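Local coordinates for G/U mismatch-specific DNA glycosylase (PDB 2C2Q), which belongs to the uracil-DNA glycosylase superfamily, a family of DNA repair proteins, at residues Y46-V60 and T160-Q174. The protein carries 1 engineered substitution. Residues are numbered along the deposited sequence; the frame is centred on the assembly and turned at random.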
loop_
_atom_site.group_PDB
_atom_site.type_symbol
_atom_site.label_atom_id
_atom_site.label_comp_id
_atom_site.label_asym_id
_atom_site.label_seq_id
_atom_site.Cartn_x
_atom_site.Cartn_y
_atom_site.Cartn_z
ATOM N N TYR A 46 6.977 3.862 -5.709
ATOM C CA TYR A 46 6.862 3.097 -6.982
ATOM C C TYR A 46 7.429 3.928 -8.125
ATOM O O TYR A 46 6.739 4.152 -9.169
ATOM C CB TYR A 46 5.381 2.735 -7.211
ATOM C CG TYR A 46 4.797 1.990 -6.047
ATOM C CD1 TYR A 46 5.070 0.608 -5.835
ATOM C CD2 TYR A 46 3.985 2.651 -5.133
ATOM C CE1 TYR A 46 4.552 -0.055 -4.732
ATOM C CE2 TYR A 46 3.440 2.003 -4.020
ATOM C CZ TYR A 46 3.730 0.641 -3.797
ATOM O OH TYR A 46 3.238 -0.042 -2.721
ATOM N N ALA A 47 8.672 4.414 -7.913
ATOM C CA ALA A 47 9.312 5.338 -8.830
ATOM C C ALA A 47 10.071 4.667 -9.994
ATOM O O ALA A 47 10.499 5.368 -10.923
ATOM C CB ALA A 47 10.249 6.344 -8.066
ATOM N N ASN A 48 10.294 3.357 -9.914
ATOM C CA ASN A 48 10.916 2.612 -11.020
ATOM C C ASN A 48 9.959 2.757 -12.189
ATOM O O ASN A 48 8.770 2.462 -12.093
ATOM C CB ASN A 48 11.114 1.155 -10.650
ATOM C CG ASN A 48 11.680 0.328 -11.802
ATOM O OD1 ASN A 48 11.347 0.570 -12.964
ATOM N ND2 ASN A 48 12.522 -0.628 -11.485
ATOM N N PRO A 49 10.463 3.299 -13.287
ATOM C CA PRO A 49 9.584 3.664 -14.386
ATOM C C PRO A 49 8.864 2.453 -15.006
ATOM O O PRO A 49 7.867 2.654 -15.666
ATOM C CB PRO A 49 10.533 4.279 -15.417
ATOM C CG PRO A 49 11.760 4.628 -14.662
ATOM C CD PRO A 49 11.888 3.616 -13.536
ATOM N N GLU A 50 9.358 1.230 -14.801
ATOM C CA GLU A 50 8.693 -0.003 -15.307
ATOM C C GLU A 50 7.715 -0.618 -14.277
ATOM O O GLU A 50 7.076 -1.656 -14.538
ATOM C CB GLU A 50 9.730 -1.037 -15.707
ATOM C CG GLU A 50 10.619 -0.541 -16.838
ATOM C CD GLU A 50 11.561 -1.613 -17.332
ATOM O OE1 GLU A 50 12.421 -2.064 -16.539
ATOM O OE2 GLU A 50 11.435 -2.013 -18.519
ATOM N N ASN A 51 7.675 -0.046 -13.064
ATOM C CA ASN A 51 6.725 -0.493 -12.070
ATOM C C ASN A 51 5.347 -0.007 -12.517
ATOM O O ASN A 51 5.206 1.169 -12.850
ATOM C CB ASN A 51 7.066 0.085 -10.655
ATOM C CG ASN A 51 6.220 -0.576 -9.589
ATOM O OD1 ASN A 51 4.990 -0.446 -9.615
ATOM N ND2 ASN A 51 6.847 -1.337 -8.679
ATOM N N LYS A 52 4.334 -0.893 -12.524
ATOM C CA LYS A 52 3.000 -0.577 -13.110
ATOM C C LYS A 52 2.059 0.158 -12.129
ATOM O O LYS A 52 0.918 0.441 -12.463
ATOM C CB LYS A 52 2.247 -1.874 -13.538
ATOM C CG LYS A 52 3.017 -2.766 -14.474
ATOM C CD LYS A 52 2.093 -3.927 -14.989
ATOM C CE LYS A 52 2.630 -5.220 -14.441
ATOM N NZ LYS A 52 3.935 -5.551 -15.033
ATOM N N PHE A 53 2.523 0.469 -10.887
ATOM C CA PHE A 53 1.603 0.980 -9.889
ATOM C C PHE A 53 0.828 2.247 -10.339
ATOM O O PHE A 53 -0.419 2.259 -10.217
ATOM C CB PHE A 53 2.423 1.341 -8.640
ATOM C CG PHE A 53 1.586 1.855 -7.492
ATOM C CD1 PHE A 53 0.953 0.998 -6.599
ATOM C CD2 PHE A 53 1.529 3.250 -7.242
ATOM C CE1 PHE A 53 0.220 1.520 -5.504
ATOM C CE2 PHE A 53 0.791 3.742 -6.165
ATOM C CZ PHE A 53 0.144 2.903 -5.323
ATOM N N TRP A 54 1.521 3.310 -10.748
ATOM C CA TRP A 54 0.874 4.609 -11.093
ATOM C C TRP A 54 -0.104 4.476 -12.291
ATOM O O TRP A 54 -1.251 4.921 -12.194
ATOM C CB TRP A 54 1.868 5.718 -11.290
ATOM C CG TRP A 54 2.607 5.997 -10.011
ATOM C CD1 TRP A 54 3.905 5.734 -9.771
ATOM C CD2 TRP A 54 2.052 6.528 -8.767
ATOM N NE1 TRP A 54 4.240 6.098 -8.474
ATOM C CE2 TRP A 54 3.123 6.541 -7.816
ATOM C CE3 TRP A 54 0.771 6.954 -8.355
ATOM C CZ2 TRP A 54 2.976 7.058 -6.522
ATOM C CZ3 TRP A 54 0.609 7.439 -7.039
ATOM C CH2 TRP A 54 1.716 7.479 -6.141
ATOM N N ARG A 55 0.333 3.724 -13.289
ATOM C CA ARG A 55 -0.560 3.353 -14.447
ATOM C C ARG A 55 -1.798 2.626 -13.926
ATOM O O ARG A 55 -2.931 2.945 -14.325
ATOM C CB ARG A 55 0.208 2.428 -15.370
ATOM C CG ARG A 55 -0.503 1.898 -16.629
ATOM C CD ARG A 55 0.561 1.117 -17.493
ATOM N NE ARG A 55 1.912 1.503 -17.010
ATOM C CZ ARG A 55 2.983 0.703 -16.949
ATOM N NH1 ARG A 55 2.924 -0.558 -17.400
ATOM N NH2 ARG A 55 4.137 1.175 -16.459
ATOM N N THR A 56 -1.599 1.623 -13.059
ATOM C CA THR A 56 -2.678 0.816 -12.566
ATOM C C THR A 56 -3.698 1.633 -11.784
ATOM O O THR A 56 -4.893 1.537 -12.019
ATOM C CB THR A 56 -2.144 -0.423 -11.753
ATOM O OG1 THR A 56 -1.284 -1.225 -12.606
ATOM C CG2 THR A 56 -3.279 -1.323 -11.236
ATOM N N LEU A 57 -3.248 2.500 -10.868
ATOM C CA LEU A 57 -4.241 3.345 -10.200
ATOM C C LEU A 57 -5.121 4.139 -11.184
ATOM O O LEU A 57 -6.300 4.309 -10.901
ATOM C CB LEU A 57 -3.554 4.365 -9.270
ATOM C CG LEU A 57 -2.745 3.861 -8.065
ATOM C CD1 LEU A 57 -2.504 4.942 -7.033
ATOM C CD2 LEU A 57 -3.028 2.571 -7.417
ATOM N N HIS A 58 -4.518 4.678 -12.240
ATOM C CA HIS A 58 -5.246 5.431 -13.301
ATOM C C HIS A 58 -6.205 4.470 -14.032
ATOM O O HIS A 58 -7.412 4.775 -14.178
ATOM C CB HIS A 58 -4.286 6.025 -14.283
ATOM C CG HIS A 58 -4.953 6.872 -15.324
ATOM N ND1 HIS A 58 -4.387 7.112 -16.563
ATOM C CD2 HIS A 58 -6.118 7.561 -15.291
ATOM C CE1 HIS A 58 -5.195 7.900 -17.256
ATOM N NE2 HIS A 58 -6.249 8.189 -16.508
ATOM N N ALA A 59 -5.670 3.307 -14.431
ATOM C CA ALA A 59 -6.410 2.294 -15.228
ATOM C C ALA A 59 -7.704 1.914 -14.539
ATOM O O ALA A 59 -8.753 1.758 -15.223
ATOM C CB ALA A 59 -5.577 1.022 -15.443
ATOM N N VAL A 60 -7.648 1.743 -13.217
ATOM C CA VAL A 60 -8.760 1.234 -12.409
ATOM C C VAL A 60 -9.628 2.299 -11.739
ATOM O O VAL A 60 -10.536 1.979 -10.963
ATOM C CB VAL A 60 -8.345 0.114 -11.400
ATOM C CG1 VAL A 60 -7.557 -1.002 -12.101
ATOM C CG2 VAL A 60 -7.502 0.657 -10.191
ATOM N N THR A 160 2.991 -4.934 -8.730
ATOM C CA THR A 160 3.172 -4.163 -9.941
ATOM C C THR A 160 4.657 -4.068 -10.306
ATOM O O THR A 160 5.012 -3.353 -11.222
ATOM C CB THR A 160 2.562 -2.768 -9.797
ATOM O OG1 THR A 160 3.131 -2.144 -8.623
ATOM C CG2 THR A 160 1.029 -2.854 -9.544
ATOM N N SER A 161 5.520 -4.758 -9.550
ATOM C CA SER A 161 6.942 -4.702 -9.812
ATOM C C SER A 161 7.279 -5.419 -11.134
ATOM O O SER A 161 6.546 -6.347 -11.512
ATOM C CB SER A 161 7.666 -5.242 -8.593
ATOM O OG SER A 161 8.428 -6.351 -8.985
ATOM N N PRO A 162 8.316 -4.956 -11.851
ATOM C CA PRO A 162 8.617 -5.463 -13.201
ATOM C C PRO A 162 8.845 -6.968 -13.211
ATOM O O PRO A 162 8.368 -7.636 -14.143
ATOM C CB PRO A 162 9.867 -4.668 -13.623
ATOM C CG PRO A 162 9.885 -3.480 -12.769
ATOM C CD PRO A 162 9.240 -3.872 -11.451
ATOM N N LEU A 163 9.495 -7.481 -12.170
ATOM C CA LEU A 163 9.709 -8.913 -11.922
ATOM C C LEU A 163 8.407 -9.740 -11.796
ATOM O O LEU A 163 8.462 -10.962 -11.505
ATOM C CB LEU A 163 10.488 -9.086 -10.596
ATOM C CG LEU A 163 12.022 -9.023 -10.487
ATOM C CD1 LEU A 163 12.416 -8.100 -9.343
ATOM C CD2 LEU A 163 12.675 -10.414 -10.280
ATOM N N GLY A 164 7.245 -9.094 -11.948
ATOM C CA GLY A 164 5.977 -9.783 -11.717
ATOM C C GLY A 164 5.003 -9.638 -12.861
ATOM O O GLY A 164 3.847 -9.994 -12.699
ATOM N N HIS A 165 5.466 -9.112 -14.000
ATOM C CA HIS A 165 4.631 -8.778 -15.185
ATOM C C HIS A 165 3.779 -10.005 -15.611
ATOM O O HIS A 165 2.586 -9.884 -15.926
ATOM C CB HIS A 165 5.559 -8.253 -16.309
ATOM C CG HIS A 165 4.855 -7.825 -17.564
ATOM N ND1 HIS A 165 4.386 -6.541 -17.762
ATOM C CD2 HIS A 165 4.588 -8.498 -18.710
ATOM C CE1 HIS A 165 3.837 -6.448 -18.961
ATOM N NE2 HIS A 165 3.946 -7.622 -19.559
ATOM N N ASN A 166 4.496 -11.114 -15.782
ATOM C CA ASN A 166 4.312 -12.389 -15.103
ATOM C C ASN A 166 2.920 -12.715 -14.528
ATOM O O ASN A 166 1.915 -12.977 -15.254
ATOM C CB ASN A 166 5.321 -12.291 -13.926
ATOM C CG ASN A 166 5.839 -13.618 -13.405
ATOM O OD1 ASN A 166 6.165 -13.707 -12.203
ATOM N ND2 ASN A 166 5.969 -14.643 -14.284
ATOM N N HIS A 167 2.937 -12.704 -13.193
ATOM C CA HIS A 167 1.854 -13.075 -12.301
ATOM C C HIS A 167 0.883 -11.919 -12.059
ATOM O O HIS A 167 -0.138 -12.075 -11.388
ATOM C CB HIS A 167 2.454 -13.474 -10.966
ATOM C CG HIS A 167 3.218 -14.756 -11.005
ATOM N ND1 HIS A 167 4.430 -14.919 -10.363
ATOM C CD2 HIS A 167 2.939 -15.942 -11.601
ATOM C CE1 HIS A 167 4.865 -16.153 -10.566
ATOM N NE2 HIS A 167 3.978 -16.794 -11.310
ATOM N N PHE A 168 1.201 -10.766 -12.624
ATOM C CA PHE A 168 0.364 -9.616 -12.456
ATOM C C PHE A 168 -1.043 -9.887 -13.000
ATOM O O PHE A 168 -1.198 -10.523 -14.057
ATOM C CB PHE A 168 0.984 -8.407 -13.158
ATOM C CG PHE A 168 0.171 -7.191 -13.013
ATOM C CD1 PHE A 168 0.073 -6.560 -11.748
ATOM C CD2 PHE A 168 -0.546 -6.680 -14.085
ATOM C CE1 PHE A 168 -0.717 -5.444 -11.599
ATOM C CE2 PHE A 168 -1.348 -5.542 -13.955
ATOM C CZ PHE A 168 -1.432 -4.905 -12.692
ATOM N N ARG A 169 -2.069 -9.453 -12.264
ATOM C CA ARG A 169 -3.451 -9.579 -12.749
ATOM C C ARG A 169 -4.198 -8.325 -12.357
ATOM O O ARG A 169 -4.076 -7.895 -11.211
ATOM C CB ARG A 169 -4.168 -10.763 -12.111
ATOM C CG ARG A 169 -3.725 -12.139 -12.625
ATOM C CD ARG A 169 -3.993 -12.341 -14.109
ATOM N NE ARG A 169 -3.552 -13.685 -14.523
ATOM C CZ ARG A 169 -2.287 -14.071 -14.767
ATOM N NH1 ARG A 169 -1.244 -13.248 -14.610
ATOM N NH2 ARG A 169 -2.070 -15.336 -15.166
ATOM N N LEU A 170 -4.985 -7.783 -13.281
ATOM C CA LEU A 170 -5.712 -6.535 -13.032
ATOM C C LEU A 170 -6.943 -6.759 -12.192
ATOM O O LEU A 170 -7.416 -5.835 -11.500
ATOM C CB LEU A 170 -6.072 -5.825 -14.336
ATOM C CG LEU A 170 -5.035 -4.942 -15.029
ATOM C CD1 LEU A 170 -5.396 -4.612 -16.492
ATOM C CD2 LEU A 170 -4.885 -3.593 -14.198
ATOM N N GLU A 171 -7.518 -7.967 -12.253
ATOM C CA GLU A 171 -8.801 -8.176 -11.575
ATOM C C GLU A 171 -8.817 -7.644 -10.125
ATOM O O GLU A 171 -9.759 -6.920 -9.788
ATOM C CB GLU A 171 -9.244 -9.646 -11.565
ATOM C CG GLU A 171 -10.709 -9.802 -11.160
ATOM C CD GLU A 171 -11.184 -11.247 -11.286
ATOM O OE1 GLU A 171 -10.313 -12.169 -11.358
ATOM O OE2 GLU A 171 -12.424 -11.461 -11.287
ATOM N N PRO A 172 -7.837 -8.024 -9.276
ATOM C CA PRO A 172 -7.875 -7.594 -7.858
ATOM C C PRO A 172 -7.811 -6.065 -7.687
ATOM O O PRO A 172 -8.542 -5.517 -6.808
ATOM C CB PRO A 172 -6.659 -8.313 -7.244
ATOM C CG PRO A 172 -6.446 -9.525 -8.191
ATOM C CD PRO A 172 -6.681 -8.933 -9.511
ATOM N N TRP A 173 -7.017 -5.403 -8.531
ATOM C CA TRP A 173 -6.860 -3.946 -8.558
ATOM C C TRP A 173 -8.162 -3.247 -9.066
ATOM O O TRP A 173 -8.549 -2.182 -8.616
ATOM C CB TRP A 173 -5.678 -3.534 -9.473
ATOM C CG TRP A 173 -4.351 -3.881 -8.923
ATOM C CD1 TRP A 173 -3.657 -5.063 -9.059
ATOM C CD2 TRP A 173 -3.525 -3.019 -8.115
ATOM N NE1 TRP A 173 -2.457 -5.005 -8.369
ATOM C CE2 TRP A 173 -2.327 -3.752 -7.810
ATOM C CE3 TRP A 173 -3.657 -1.689 -7.647
ATOM C CZ2 TRP A 173 -1.294 -3.227 -6.996
ATOM C CZ3 TRP A 173 -2.595 -1.150 -6.831
ATOM C CH2 TRP A 173 -1.439 -1.919 -6.541
ATOM N N GLN A 174 -8.803 -3.816 -10.092
ATOM C CA GLN A 174 -10.017 -3.211 -10.559
ATOM C C GLN A 174 -11.139 -3.392 -9.527
ATOM O O GLN A 174 -11.962 -2.470 -9.340
ATOM C CB GLN A 174 -10.454 -3.862 -11.880
ATOM C CG GLN A 174 -11.680 -3.208 -12.424
ATOM C CD GLN A 174 -11.474 -1.809 -12.905
ATOM O OE1 GLN A 174 -10.608 -1.530 -13.745
ATOM N NE2 GLN A 174 -12.284 -0.898 -12.384
HETATM O O HOH W 1 4.010 -6.870 -12.157
#
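Bends at chi3 (-114°) and chi4 (-68°) carry the end of Lys52 across one face of the Phe168 ring to His165, while Thr160 OG1, set between its backbone N and carbonyl carbon (chi1 55°), points at Asn51 OD1. Lys52 CE lies over the Phe168 face, 3.7 Å from its centroid, in a CH-pi contact. Lys52 NZ donates to His165 ND1 at 2.9 Å from somewhat outside the imidazole plane; a water that donates to Ser161 O also accepts a weak bond from this ammonium. The backbones join where Lys52 N donates to Thr160 O (2.9 Å), nearly straight. Asn51 OD1 is gripped twice, by Thr160 OG1 at 2.7 Å and, in the carbonyl plane, by Phe53 N at 2.9 Å; the second bond caps the start of helix 53-59 and the first ties that cap to the other segment. Thr56 CG2 lies above the indole plane, offset toward its rim, 3.6 Å from Trp173 CD2, and Leu57 CD2 and Phe53 CD1 meet the six-membered ring. Trp173 NE1 bonds to Pro158 O, and Phe53, Leu57 and Trp173 touch Leu30, so helices 53-59 and 171-188 meet against strand 28-32 in the alpha/beta uracil-DNA glycosylase superfamily fold.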